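Local coordinates for packaging protein UL32 (Human herpesvirus 8 type M, PDB 6XF9) that assembles into a zinc-binding pentameric ring required for herpesviral packaging and probably guides new capsids to nuclear replication compartments, at residues D[4-9]-D[219-224]; D[84-89]-D[383-388]; D[98-103]-D[114-119]; D[230-235]-D[275-280]; D[303-308]-D[346-351]. All coordinates share one frame; numbering follows the deposited sequence. Where two conformers were deposited one is given.

Contact 1. Residues D[4-9]-D[219-224]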
# COMPACT_ATOMS: atom_id res chain seq x y z
N PRO D 4 -22.15 9.59 50.25
CA PRO D 4 -22.77 9.06 49.03
C PRO D 4 -22.95 7.54 49.08
O PRO D 4 -22.48 6.86 49.99
CB PRO D 4 -21.78 9.46 47.94
CG PRO D 4 -21.11 10.69 48.48
CD PRO D 4 -20.94 10.37 49.94
N TRP D 5 -23.61 7.02 48.04
CA TRP D 5 -23.84 5.58 47.87
C TRP D 5 -24.69 5.00 48.98
O TRP D 5 -24.41 3.93 49.52
CB TRP D 5 -22.51 4.81 47.78
CG TRP D 5 -22.28 4.29 46.41
CD1 TRP D 5 -22.37 2.99 46.01
CD2 TRP D 5 -21.92 5.06 45.25
NE1 TRP D 5 -22.10 2.90 44.67
CE2 TRP D 5 -21.82 4.15 44.18
CE3 TRP D 5 -21.67 6.42 45.02
CZ2 TRP D 5 -21.48 4.56 42.88
CZ3 TRP D 5 -21.33 6.83 43.73
CH2 TRP D 5 -21.24 5.90 42.67
N GLN D 6 -25.77 5.68 49.31
CA GLN D 6 -26.64 5.22 50.38
C GLN D 6 -28.00 4.85 49.83
O GLN D 6 -28.69 5.71 49.27
CB GLN D 6 -26.78 6.25 51.49
CG GLN D 6 -25.47 6.50 52.15
CD GLN D 6 -25.60 6.87 53.59
OE1 GLN D 6 -25.69 5.98 54.46
NE2 GLN D 6 -25.58 8.18 53.88
N LEU D 7 -28.37 3.59 50.00
CA LEU D 7 -29.68 3.15 49.55
C LEU D 7 -30.78 4.11 50.00
O LEU D 7 -31.63 4.52 49.20
CB LEU D 7 -29.92 1.74 50.08
CG LEU D 7 -31.19 1.00 49.70
CD1 LEU D 7 -31.56 1.25 48.25
CD2 LEU D 7 -30.95 -0.49 49.96
N GLY D 8 -30.70 4.57 51.26
CA GLY D 8 -31.68 5.53 51.75
C GLY D 8 -31.77 6.78 50.90
O GLY D 8 -32.86 7.31 50.69
N THR D 9 -30.63 7.27 50.41
CA THR D 9 -30.65 8.48 49.58
C THR D 9 -31.43 8.21 48.29
O THR D 9 -32.15 9.09 47.79
CB THR D 9 -29.23 8.92 49.23
OG1 THR D 9 -28.33 8.65 50.33
CG2 THR D 9 -29.23 10.41 48.94
N PRO D 219 -18.63 -0.85 59.74
CA PRO D 219 -19.84 -1.46 59.19
C PRO D 219 -20.03 -1.02 57.76
O PRO D 219 -19.62 0.07 57.35
CB PRO D 219 -20.96 -0.93 60.10
CG PRO D 219 -20.26 -0.22 61.23
CD PRO D 219 -18.95 0.23 60.68
N THR D 220 -20.67 -1.89 57.00
CA THR D 220 -20.99 -1.63 55.61
C THR D 220 -22.38 -1.05 55.46
O THR D 220 -23.31 -1.38 56.20
CB THR D 220 -20.82 -2.91 54.80
OG1 THR D 220 -21.72 -3.91 55.28
CG2 THR D 220 -19.39 -3.42 54.91
N LYS D 221 -22.53 -0.21 54.44
CA LYS D 221 -23.80 0.36 54.03
C LYS D 221 -24.67 -0.66 53.30
O LYS D 221 -24.20 -1.74 52.93
CB LYS D 221 -23.52 1.58 53.16
CG LYS D 221 -22.58 2.54 53.84
CD LYS D 221 -22.58 3.90 53.14
CE LYS D 221 -21.75 3.86 51.90
NZ LYS D 221 -21.32 5.22 51.49
N PRO D 222 -25.95 -0.35 53.09
CA PRO D 222 -26.86 -1.33 52.47
C PRO D 222 -26.51 -1.65 51.02
O PRO D 222 -26.11 -0.78 50.23
CB PRO D 222 -28.23 -0.64 52.55
CG PRO D 222 -28.09 0.40 53.62
CD PRO D 222 -26.67 0.84 53.59
N SER D 223 -26.70 -2.92 50.66
CA SER D 223 -26.49 -3.36 49.29
C SER D 223 -27.52 -2.73 48.37
O SER D 223 -28.70 -2.67 48.69
CB SER D 223 -26.60 -4.88 49.20
OG SER D 223 -27.02 -5.28 47.91
N LEU D 224 -27.05 -2.26 47.22
CA LEU D 224 -27.96 -1.68 46.23
C LEU D 224 -28.54 -2.73 45.29
O LEU D 224 -29.32 -2.37 44.39
CB LEU D 224 -27.25 -0.59 45.42
CG LEU D 224 -26.59 0.52 46.25
CD1 LEU D 224 -26.03 1.61 45.38
CD2 LEU D 224 -27.60 1.09 47.22

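Contact 2. Residues D[84-89]-D[383-388]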
# COMPACT_ATOMS: atom_id res chain seq x y z
N TYR D 84 -13.84 6.57 42.25
CA TYR D 84 -13.53 5.22 42.71
C TYR D 84 -14.70 4.27 42.50
O TYR D 84 -14.83 3.26 43.18
CB TYR D 84 -13.10 5.25 44.18
CG TYR D 84 -11.72 5.81 44.31
CD1 TYR D 84 -11.52 7.16 44.37
CD2 TYR D 84 -10.62 4.99 44.31
CE1 TYR D 84 -10.23 7.68 44.46
CE2 TYR D 84 -9.34 5.50 44.40
CZ TYR D 84 -9.16 6.84 44.47
OH TYR D 84 -7.90 7.36 44.55
N ALA D 85 -15.55 4.58 41.54
CA ALA D 85 -16.70 3.76 41.21
C ALA D 85 -16.63 3.29 39.76
O ALA D 85 -16.11 4.01 38.90
CB ALA D 85 -18.01 4.53 41.44
N PRO D 86 -17.12 2.09 39.46
CA PRO D 86 -17.13 1.62 38.07
C PRO D 86 -18.13 2.40 37.25
O PRO D 86 -18.94 3.18 37.75
CB PRO D 86 -17.55 0.16 38.18
CG PRO D 86 -18.28 0.07 39.50
CD PRO D 86 -17.61 1.06 40.40
N HIS D 87 -17.96 2.28 35.95
CA HIS D 87 -18.93 2.80 34.94
C HIS D 87 -20.18 1.79 34.63
O HIS D 87 -20.17 0.69 34.03
CB HIS D 87 -18.29 2.75 33.60
CG HIS D 87 -17.54 3.95 33.17
ND1 HIS D 87 -16.17 4.06 33.33
CD2 HIS D 87 -17.93 5.04 32.48
CE1 HIS D 87 -15.77 5.20 32.81
NE2 HIS D 87 -16.81 5.81 32.29
N CYS D 88 -21.30 2.16 35.17
CA CYS D 88 -22.42 1.24 34.99
C CYS D 88 -23.72 1.96 35.28
O CYS D 88 -23.75 3.18 35.49
CB CYS D 88 -22.23 0.01 35.87
SG CYS D 88 -21.86 0.38 37.56
N TRP D 89 -24.83 1.21 35.26
CA TRP D 89 -26.11 1.82 35.58
C TRP D 89 -26.16 2.26 37.04
O TRP D 89 -26.46 3.42 37.33
CB TRP D 89 -27.27 0.87 35.27
CG TRP D 89 -28.57 1.43 35.72
CD1 TRP D 89 -29.36 2.31 35.06
CD2 TRP D 89 -29.20 1.21 36.99
NE1 TRP D 89 -30.46 2.64 35.82
CE2 TRP D 89 -30.38 1.96 37.01
CE3 TRP D 89 -28.88 0.43 38.10
CZ2 TRP D 89 -31.23 1.96 38.10
CZ3 TRP D 89 -29.73 0.43 39.18
CH2 TRP D 89 -30.88 1.19 39.18
N ASP D 383 -14.26 -0.32 49.62
CA ASP D 383 -14.15 0.36 50.90
C ASP D 383 -14.71 1.77 50.83
O ASP D 383 -15.55 2.15 51.65
CB ASP D 383 -12.69 0.38 51.34
CG ASP D 383 -12.10 -1.01 51.41
OD1 ASP D 383 -12.79 -1.93 51.91
OD2 ASP D 383 -10.95 -1.20 50.96
N VAL D 384 -14.25 2.58 49.86
CA VAL D 384 -14.79 3.93 49.69
C VAL D 384 -16.30 3.87 49.54
O VAL D 384 -17.05 4.63 50.16
CB VAL D 384 -14.15 4.64 48.49
CG1 VAL D 384 -14.83 5.96 48.27
CG2 VAL D 384 -12.68 4.85 48.71
N LEU D 385 -16.77 2.96 48.69
CA LEU D 385 -18.17 3.02 48.31
C LEU D 385 -19.08 2.57 49.44
O LEU D 385 -20.19 3.10 49.59
CB LEU D 385 -18.40 2.16 47.07
CG LEU D 385 -17.81 2.65 45.76
CD1 LEU D 385 -18.48 1.88 44.61
CD2 LEU D 385 -17.96 4.18 45.58
N PHE D 386 -18.65 1.59 50.24
CA PHE D 386 -19.59 0.88 51.08
C PHE D 386 -19.27 0.82 52.56
O PHE D 386 -20.15 0.45 53.34
CB PHE D 386 -19.81 -0.55 50.55
CG PHE D 386 -20.83 -0.60 49.45
CD1 PHE D 386 -22.17 -0.38 49.72
CD2 PHE D 386 -20.44 -0.77 48.14
CE1 PHE D 386 -23.11 -0.37 48.72
CE2 PHE D 386 -21.37 -0.78 47.13
CZ PHE D 386 -22.71 -0.58 47.42
N ARG D 387 -18.07 1.18 52.99
CA ARG D 387 -17.77 1.21 54.41
C ARG D 387 -18.11 2.57 55.01
O ARG D 387 -17.88 3.62 54.40
CB ARG D 387 -16.32 0.86 54.65
CG ARG D 387 -16.08 -0.58 54.31
CD ARG D 387 -14.98 -1.19 55.10
NE ARG D 387 -14.96 -2.63 54.85
CZ ARG D 387 -15.75 -3.49 55.48
NH1 ARG D 387 -16.61 -3.05 56.39
NH2 ARG D 387 -15.67 -4.79 55.21
N LEU D 388 -18.68 2.52 56.22
CA LEU D 388 -19.12 3.73 56.90
C LEU D 388 -17.90 4.52 57.34
O LEU D 388 -17.07 4.01 58.09
CB LEU D 388 -19.98 3.35 58.10
CG LEU D 388 -20.68 4.51 58.82
CD1 LEU D 388 -22.03 4.03 59.38
CD2 LEU D 388 -19.78 5.21 59.90

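Contact 3. Residues D[98-103]-D[114-119]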
# COMPACT_ATOMS: atom_id res chain seq x y z
N ASP D 98 -27.55 11.02 44.86
CA ASP D 98 -26.74 11.85 45.74
C ASP D 98 -26.67 13.29 45.23
O ASP D 98 -26.38 14.20 46.02
CB ASP D 98 -25.33 11.28 45.90
CG ASP D 98 -25.32 9.81 46.37
OD1 ASP D 98 -26.32 9.33 46.97
OD2 ASP D 98 -24.26 9.15 46.18
N LEU D 99 -26.90 13.52 43.94
CA LEU D 99 -26.98 14.89 43.44
C LEU D 99 -28.30 15.55 43.85
O LEU D 99 -28.33 16.74 44.14
CB LEU D 99 -26.80 14.92 41.92
CG LEU D 99 -26.69 16.35 41.37
CD1 LEU D 99 -25.40 16.95 41.81
CD2 LEU D 99 -26.80 16.39 39.87
N CYS D 100 -29.41 14.80 43.82
CA CYS D 100 -30.64 15.28 44.46
C CYS D 100 -30.38 15.70 45.90
O CYS D 100 -30.64 16.85 46.29
CB CYS D 100 -31.71 14.20 44.45
SG CYS D 100 -32.81 14.25 43.10
N GLU D 101 -29.87 14.77 46.70
CA GLU D 101 -29.69 15.04 48.12
C GLU D 101 -28.86 16.29 48.33
O GLU D 101 -29.23 17.15 49.13
CB GLU D 101 -29.05 13.81 48.76
CG GLU D 101 -28.74 13.92 50.22
CD GLU D 101 -29.94 13.86 51.11
OE1 GLU D 101 -31.07 13.61 50.63
OE2 GLU D 101 -29.74 14.03 52.33
N ILE D 102 -27.77 16.44 47.58
CA ILE D 102 -26.93 17.62 47.74
C ILE D 102 -27.72 18.88 47.41
O ILE D 102 -27.48 19.94 48.00
CB ILE D 102 -25.65 17.50 46.88
CG1 ILE D 102 -24.71 16.47 47.49
CG2 ILE D 102 -24.93 18.84 46.75
CD1 ILE D 102 -23.64 16.06 46.54
N MET D 103 -28.69 18.78 46.50
CA MET D 103 -29.45 19.96 46.10
C MET D 103 -30.52 20.34 47.12
O MET D 103 -30.78 21.53 47.33
CB MET D 103 -30.14 19.71 44.75
CG MET D 103 -29.22 19.59 43.56
SD MET D 103 -28.57 21.18 43.08
CE MET D 103 -29.99 21.97 42.35
N TYR D 114 -35.79 21.28 41.89
CA TYR D 114 -36.95 20.43 41.64
C TYR D 114 -37.18 20.32 40.14
O TYR D 114 -36.90 21.26 39.38
CB TYR D 114 -38.19 20.97 42.36
CG TYR D 114 -37.92 21.19 43.84
CD1 TYR D 114 -38.10 20.16 44.75
CD2 TYR D 114 -37.44 22.42 44.31
CE1 TYR D 114 -37.84 20.33 46.10
CE2 TYR D 114 -37.17 22.60 45.66
CZ TYR D 114 -37.37 21.54 46.55
OH TYR D 114 -37.11 21.68 47.90
N GLY D 115 -37.65 19.16 39.70
CA GLY D 115 -37.66 18.89 38.28
C GLY D 115 -36.23 18.82 37.81
O GLY D 115 -35.84 19.45 36.81
N LEU D 116 -35.43 18.06 38.56
CA LEU D 116 -34.00 17.97 38.28
C LEU D 116 -33.74 17.16 37.01
O LEU D 116 -32.86 17.52 36.22
CB LEU D 116 -33.30 17.34 39.48
CG LEU D 116 -31.78 17.26 39.53
CD1 LEU D 116 -31.15 18.64 39.33
CD2 LEU D 116 -31.34 16.67 40.87
N PHE D 117 -34.51 16.10 36.80
CA PHE D 117 -34.29 15.17 35.71
C PHE D 117 -35.45 15.19 34.73
O PHE D 117 -36.57 15.60 35.06
CB PHE D 117 -34.11 13.76 36.26
CG PHE D 117 -33.01 13.66 37.26
CD1 PHE D 117 -31.72 13.98 36.90
CD2 PHE D 117 -33.26 13.27 38.56
CE1 PHE D 117 -30.70 13.90 37.81
CE2 PHE D 117 -32.25 13.19 39.48
CZ PHE D 117 -30.96 13.51 39.11
N GLY D 118 -35.18 14.71 33.51
CA GLY D 118 -36.21 14.62 32.50
C GLY D 118 -35.94 15.47 31.28
O GLY D 118 -34.83 16.00 31.09
N PRO D 119 -36.93 15.57 30.39
CA PRO D 119 -36.73 16.35 29.15
C PRO D 119 -36.64 17.82 29.50
O PRO D 119 -37.49 18.35 30.24
CB PRO D 119 -37.97 16.02 28.32
CG PRO D 119 -39.01 15.65 29.33
CD PRO D 119 -38.34 15.18 30.59

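Contact 4. Residues D[230-235]-D[275-280]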
# COMPACT_ATOMS: atom_id res chain seq x y z
N ASP D 230 -34.99 -4.81 41.15
CA ASP D 230 -36.36 -4.33 41.00
C ASP D 230 -36.53 -3.54 39.70
O ASP D 230 -37.38 -3.87 38.87
CB ASP D 230 -36.74 -3.46 42.19
CG ASP D 230 -38.15 -2.86 42.07
OD1 ASP D 230 -38.93 -3.31 41.19
OD2 ASP D 230 -38.48 -1.94 42.85
N ILE D 231 -35.73 -2.49 39.53
CA ILE D 231 -35.89 -1.58 38.40
C ILE D 231 -35.70 -2.30 37.08
O ILE D 231 -36.42 -2.04 36.11
CB ILE D 231 -34.93 -0.38 38.54
CG1 ILE D 231 -35.40 0.53 39.66
CG2 ILE D 231 -34.77 0.36 37.22
CD1 ILE D 231 -34.29 1.32 40.27
N TRP D 232 -34.71 -3.20 37.00
CA TRP D 232 -34.41 -3.82 35.71
C TRP D 232 -35.35 -4.96 35.37
O TRP D 232 -35.58 -5.21 34.18
CB TRP D 232 -32.95 -4.29 35.68
CG TRP D 232 -32.04 -3.15 35.43
CD1 TRP D 232 -31.56 -2.29 36.35
CD2 TRP D 232 -31.55 -2.69 34.15
NE1 TRP D 232 -30.79 -1.32 35.74
CE2 TRP D 232 -30.77 -1.55 34.39
CE3 TRP D 232 -31.70 -3.14 32.83
CZ2 TRP D 232 -30.12 -0.86 33.37
CZ3 TRP D 232 -31.06 -2.44 31.81
CH2 TRP D 232 -30.28 -1.32 32.09
N SER D 233 -35.95 -5.62 36.35
CA SER D 233 -36.94 -6.63 36.00
C SER D 233 -38.28 -6.01 35.65
O SER D 233 -38.99 -6.53 34.79
CB SER D 233 -37.13 -7.63 37.14
OG SER D 233 -37.37 -6.93 38.35
N THR D 234 -38.62 -4.87 36.26
CA THR D 234 -39.90 -4.27 35.91
C THR D 234 -39.85 -3.58 34.56
O THR D 234 -40.89 -3.41 33.93
CB THR D 234 -40.40 -3.28 36.99
OG1 THR D 234 -39.43 -2.26 37.24
CG2 THR D 234 -40.62 -4.05 38.31
N SER D 235 -38.66 -3.18 34.08
CA SER D 235 -38.61 -2.44 32.82
C SER D 235 -37.67 -3.04 31.78
O SER D 235 -37.30 -2.35 30.83
CB SER D 235 -38.24 -0.98 33.05
OG SER D 235 -36.95 -0.87 33.60
N GLN D 275 -35.41 -3.18 27.22
CA GLN D 275 -34.04 -2.71 27.26
C GLN D 275 -33.73 -1.88 28.49
O GLN D 275 -32.61 -1.38 28.61
CB GLN D 275 -33.74 -1.86 26.01
CG GLN D 275 -33.50 -2.63 24.73
CD GLN D 275 -33.16 -1.71 23.58
OE1 GLN D 275 -32.01 -1.29 23.42
NE2 GLN D 275 -34.15 -1.37 22.79
N GLY D 276 -34.70 -1.69 29.39
CA GLY D 276 -34.44 -1.05 30.66
C GLY D 276 -33.99 0.39 30.52
O GLY D 276 -33.97 0.96 29.42
N PRO D 277 -33.63 1.02 31.64
CA PRO D 277 -33.16 2.41 31.60
C PRO D 277 -31.74 2.47 31.07
O PRO D 277 -30.84 3.05 31.69
CB PRO D 277 -33.27 2.84 33.07
CG PRO D 277 -33.05 1.58 33.84
CD PRO D 277 -33.50 0.42 32.97
N CYS D 278 -31.52 1.83 29.92
CA CYS D 278 -30.18 1.61 29.38
C CYS D 278 -29.52 2.90 28.93
O CYS D 278 -28.31 2.89 28.70
CB CYS D 278 -30.23 0.62 28.21
SG CYS D 278 -31.30 1.13 26.83
N LEU D 279 -30.26 4.01 28.82
CA LEU D 279 -29.66 5.29 28.49
C LEU D 279 -28.93 5.89 29.68
O LEU D 279 -28.49 7.04 29.59
CB LEU D 279 -30.71 6.26 27.96
CG LEU D 279 -31.36 5.82 26.65
CD1 LEU D 279 -32.45 6.79 26.22
CD2 LEU D 279 -30.31 5.70 25.56
N MET D 280 -28.82 5.15 30.78
CA MET D 280 -27.97 5.50 31.91
C MET D 280 -26.72 4.63 32.01
O MET D 280 -25.92 4.83 32.93
CB MET D 280 -28.74 5.40 33.22
CG MET D 280 -29.70 6.53 33.45
SD MET D 280 -30.77 6.08 34.81
CE MET D 280 -29.72 6.36 36.22

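Contact 5. Residues D[303-308]-D[346-351]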
# COMPACT_ATOMS: atom_id res chain seq x y z
N ALA D 303 -20.45 -2.10 41.62
CA ALA D 303 -20.86 -0.83 42.19
C ALA D 303 -22.03 -0.93 43.16
O ALA D 303 -22.26 -0.00 43.94
CB ALA D 303 -21.27 0.14 41.07
N ALA D 304 -22.75 -2.05 43.15
CA ALA D 304 -23.99 -2.15 43.90
C ALA D 304 -23.86 -2.97 45.17
O ALA D 304 -24.78 -2.92 46.00
CB ALA D 304 -25.07 -2.78 43.01
N HIS D 305 -22.75 -3.67 45.38
CA HIS D 305 -22.68 -4.60 46.47
C HIS D 305 -21.28 -4.65 47.08
O HIS D 305 -20.29 -4.72 46.35
CB HIS D 305 -23.07 -5.99 46.02
CG HIS D 305 -23.36 -6.93 47.14
ND1 HIS D 305 -22.39 -7.38 48.01
CD2 HIS D 305 -24.52 -7.52 47.54
CE1 HIS D 305 -22.93 -8.21 48.89
NE2 HIS D 305 -24.22 -8.31 48.62
N PRO D 306 -21.20 -4.70 48.42
CA PRO D 306 -19.90 -4.46 49.08
C PRO D 306 -18.88 -5.55 48.89
O PRO D 306 -17.69 -5.28 49.07
CB PRO D 306 -20.29 -4.34 50.57
CG PRO D 306 -21.74 -3.92 50.55
CD PRO D 306 -22.32 -4.65 49.37
N GLU D 307 -19.27 -6.80 48.63
CA GLU D 307 -18.28 -7.86 48.50
C GLU D 307 -18.12 -8.38 47.08
O GLU D 307 -17.42 -9.37 46.88
CB GLU D 307 -18.60 -8.98 49.48
CG GLU D 307 -20.07 -9.17 49.67
CD GLU D 307 -20.43 -10.09 50.84
OE1 GLU D 307 -19.57 -10.88 51.27
OE2 GLU D 307 -21.59 -9.99 51.32
N ALA D 308 -18.71 -7.71 46.07
CA ALA D 308 -18.53 -8.17 44.70
C ALA D 308 -17.08 -8.01 44.24
O ALA D 308 -16.52 -8.99 43.71
CB ALA D 308 -19.51 -7.45 43.76
N VAL D 346 -18.64 -15.60 50.01
CA VAL D 346 -19.64 -14.55 49.88
C VAL D 346 -20.69 -14.80 50.96
O VAL D 346 -21.30 -15.88 51.00
CB VAL D 346 -20.28 -14.54 48.48
CG1 VAL D 346 -21.34 -13.44 48.37
CG2 VAL D 346 -19.22 -14.37 47.39
N SER D 347 -20.87 -13.83 51.86
CA SER D 347 -21.85 -14.01 52.92
C SER D 347 -23.26 -13.79 52.38
O SER D 347 -24.11 -14.68 52.47
CB SER D 347 -21.54 -13.08 54.10
OG SER D 347 -22.12 -11.81 53.94
N ASP D 348 -23.52 -12.59 51.84
CA ASP D 348 -24.83 -12.26 51.28
C ASP D 348 -25.24 -13.30 50.24
O ASP D 348 -24.66 -13.36 49.14
CB ASP D 348 -24.81 -10.88 50.61
CG ASP D 348 -26.20 -10.43 50.17
OD1 ASP D 348 -27.07 -11.31 49.94
OD2 ASP D 348 -26.41 -9.21 49.97
N PRO D 349 -26.27 -14.10 50.52
CA PRO D 349 -26.70 -15.11 49.55
C PRO D 349 -27.34 -14.54 48.29
O PRO D 349 -27.47 -15.29 47.31
CB PRO D 349 -27.69 -15.96 50.35
CG PRO D 349 -28.24 -15.02 51.37
CD PRO D 349 -27.13 -14.07 51.72
N LEU D 350 -27.80 -13.29 48.28
CA LEU D 350 -28.33 -12.74 47.03
C LEU D 350 -27.22 -12.55 46.00
O LEU D 350 -27.31 -13.05 44.87
CB LEU D 350 -29.05 -11.41 47.28
CG LEU D 350 -29.69 -10.81 46.03
CD1 LEU D 350 -30.73 -11.74 45.44
CD2 LEU D 350 -30.30 -9.45 46.31
N LEU D 351 -26.14 -11.87 46.39
CA LEU D 351 -25.01 -11.70 45.48
C LEU D 351 -24.50 -13.05 45.01
O LEU D 351 -24.29 -13.26 43.81
CB LEU D 351 -23.88 -10.95 46.17
CG LEU D 351 -22.60 -10.81 45.36
CD1 LEU D 351 -22.88 -9.95 44.14
CD2 LEU D 351 -21.51 -10.21 46.22

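Contact 1. Residues D[4-9]-D[219-224]
Bent at its third torsion (chi3 -79°) and extended on both sides of that bend, the side chain of Lys221 reaches the carbonyl of Pro4, while Leu7, its CG opposite the backbone N (chi1 -177°), is laid against Pro222 and Leu224. The hydrogen bond from Lys221 NZ to Pro4 O measures 2.5 Å, short enough that its exact length is doubtful, and it meets the carbonyl almost head-on, with a C=O...N angle of 169°. Gln6 runs across the lysine at about a right angle, with Gln6 CG 4.0 Å from Lys221 CD; its amide nitrogen is bonded to the backbone oxygen of Val3. On the apolar side Leu7 CD2 lies 3.8 Å from Pro222 CB, and Leu7 CB lies 3.7 Å from Leu224 CD2, the two leucine side chains running antiparallel alongside one another. The second branch of Leu224 serves the tryptophan: Leu224 CD1 approaches Trp5 CD1 obliquely at 4.0 Å. The indole NE1 is bonded to the backbone oxygen of Ala303. The start of helix 7-12 is thus fastened to the loop between helices 207-213 and 225-235. Chemically, the join pairs one charged bond with leucine and proline packing; because the ammonium group of the buried Lys221 meets a backbone carbonyl here, that dipole probably offsets part of its charge.

Contact 2. Residues D[84-89]-D[383-388]
Leu385 turns its forked end toward the backbone of Tyr84 and the methyl of Ala85, packing the short helix 382-386 of this largely helical fold against the loop that links helices 71-83 and 89-106. With its CG beside the backbone N (chi1 -70°), the leucine projects from the helix and puts CG 4.0 Å from Tyr84 O. Both branches reach the alanine methyl, Leu385 CD1 and CD2 each lying 4.2 Å from Ala85 CB. The proline ring meets just one of them, Pro86 CD standing 4.4 Å from Leu385 CD1. One residue earlier on the helix, Val384 faces the base of the tyrosine: Val384 CB and Tyr84 CB are 4.5 Å apart, whereas the phenol ring leads off from the helix to bond through OH with the backbone N of Thr411. The interaction is therefore loose apolar packing, with every touching residue buried. Phe81 of helix 71-83 touches both Val384 and Leu385, and the side chain of Pro86 comes within about 6 Å of that of Cys299, a zinc ligand, so the loop passes beside one of the metal sites. Flanking the packed residues, Arg387 N donates to Asp383 O at 3.0 Å, and a long salt bridge sets Arg387 NE 3.7 Å from Asp383 OD1.

Contact 3. Residues D[98-103]-D[114-119]
A cysteine sulfur beside an aromatic ring marks this contact: Cys100 SG lies 5.0 Å from the centroid of the Phe117 ring, approaching obliquely at 66° from the ring normal. The ring atom it meets is Phe117 CE2, 3.8 Å from Cys100 SG. The same sulfur also touches a methyl, with Leu116 CD2 at 3.6 Å from Cys100 SG, so that Cys100 contacts two consecutive residues of the loop. Its CB-SG bond sits away from the usual staggered positions (chi1 -93°). Leu116 points at the helix. Its CG is turned opposite the backbone N (chi1 -173°), and its CD2 branch is set down among three helix residues, lying 4.4 Å from the carbonyl carbon of Leu99 and 4.5 Å from CG of Met103 besides the sulfur. Within the loop Leu116 CG also rests over the centre of one face of Phe117, 3.8 Å above the ring plane, so the leucine lies against the ring while both meet the helix. A zinc site is close by: the side chain of Leu99 is about 7 Å from that of His130, one of the metal's ligands. The loop, which leads from helix 89-106 to helix 124-133, thus folds back on the helix before it. Helix 14-22 completes the packing, with Leu17 and Leu20 on Phe117 and Glu16 on Cys100, while Ile102 of helix 89-106 packs on helix 71-83.

Contact 4. Residues D[230-235]-D[275-280]
Trp232 and Pro277 meet ring on ring. The indole swings out beside the backbone N (chi1 -79°) and offers a face to the proline, in a CH-pi contact with Pro277 CD 3.5 Å from the centroid of the six-membered ring and only 8° off its normal. Pro277 CG follows across the same indole, 3.8 Å from Trp232 CZ2, and its other neighbour is Ile231, whose CG2 methyl lies 4.0 Å from Pro277 CG. Ser235 adopts the crowded rotamer, OG between the backbone N and the carbonyl carbon (chi1 63°), which turns the hydroxyl back along helix 225-235: Ser235 OG donates to Ile231 O at 2.8 Å, while Ser235 OG also lies against Pro277 CD. At the far rim of the indole the backbone of Gly276 comes close, with Trp232 CZ3 3.8 Å from Gly276 CA. That glycine has a positive phi, and its N gives a weak, strongly bent hydrogen bond to Ser235 O at 3.0 Å. The same carbonyl also receives a CA-H...O contact from Gly276 CA, at 3.1 Å. Pro277 is the centre of an inverse gamma turn, and Trp89 of helix 89-106 touches it while meeting Trp232 edge-to-face. The chemistry is chiefly aromatic and apolar: the Ser235 hydroxyl spends its proton on Ile231 O, one turn back, and what crosses to the loop is a CH-pi contact helped by one weak backbone bond.

Contact 5. Residues D[303-308]-D[346-351]
The imidazole of His305 carries Leu351 CD2 over one face, 3.4 Å above the plane and toward the rim, and is gripped at its edge from two sides. Its CG lies opposite the backbone N (chi1 -165°), which carries the ring across to Asp348. His305 NE2 donates to Asp348 OD2 at 2.7 Å, a His-carboxylate hydrogen bond bent to 155°, with ring and carboxylate planes 46° apart. His305 ND1 takes a nearly straight bond from Glu307 N at 3.2 Å, consistent with a neutral ring protonated on NE2, its rotation fixed. The second flat group, the Glu307 carboxylate, reaches across to the start of helix 349-357. Its OE2 accepts twice, through the syn lone pair from Ser347 OG at 3.2 Å and from above its plane from Asp348 N at 3.3 Å. Glu307 OE1 takes Ser347 N, also from above. Leu351 packs against the aliphatic part of the glutamate, its CD2 3.9 Å from Glu307 CG. The turn after helix 297-304, whose Cys299 binds zinc, is thereby tied to helix 349-357, where Leu225 also packs on His305 and Leu351. Asp348, the N-cap residue, is used twice: while OD2 holds the histidine, Asp348 OD1 caps its own helix by accepting from Leu350 N at 2.7 Å.

From the N terminus, contact 1 opens at helix 7-12 and closes in the loop before helix 225-235. Contact 2 opens inside that span, at residues 84-89, and closes at 383-388, so the two cross; they also touch, Lys221 N lying 2.7 Å from Phe386 O, a probable hydrogen bond. Contact 3, a short local loop joining helix 89-106 to the residues after it, nests inside both. Contacts 4 and 5 follow in series after contact 1, within the loop of contact 2, which touches them through Trp89 and Pro86. Contact 4 ties helix 225-235 to the loop after strand 271-272, contact 5 the turn after helix 297-304 to helix 349-357. Contact 5 also touches contact 1 through Leu224 and Ala304.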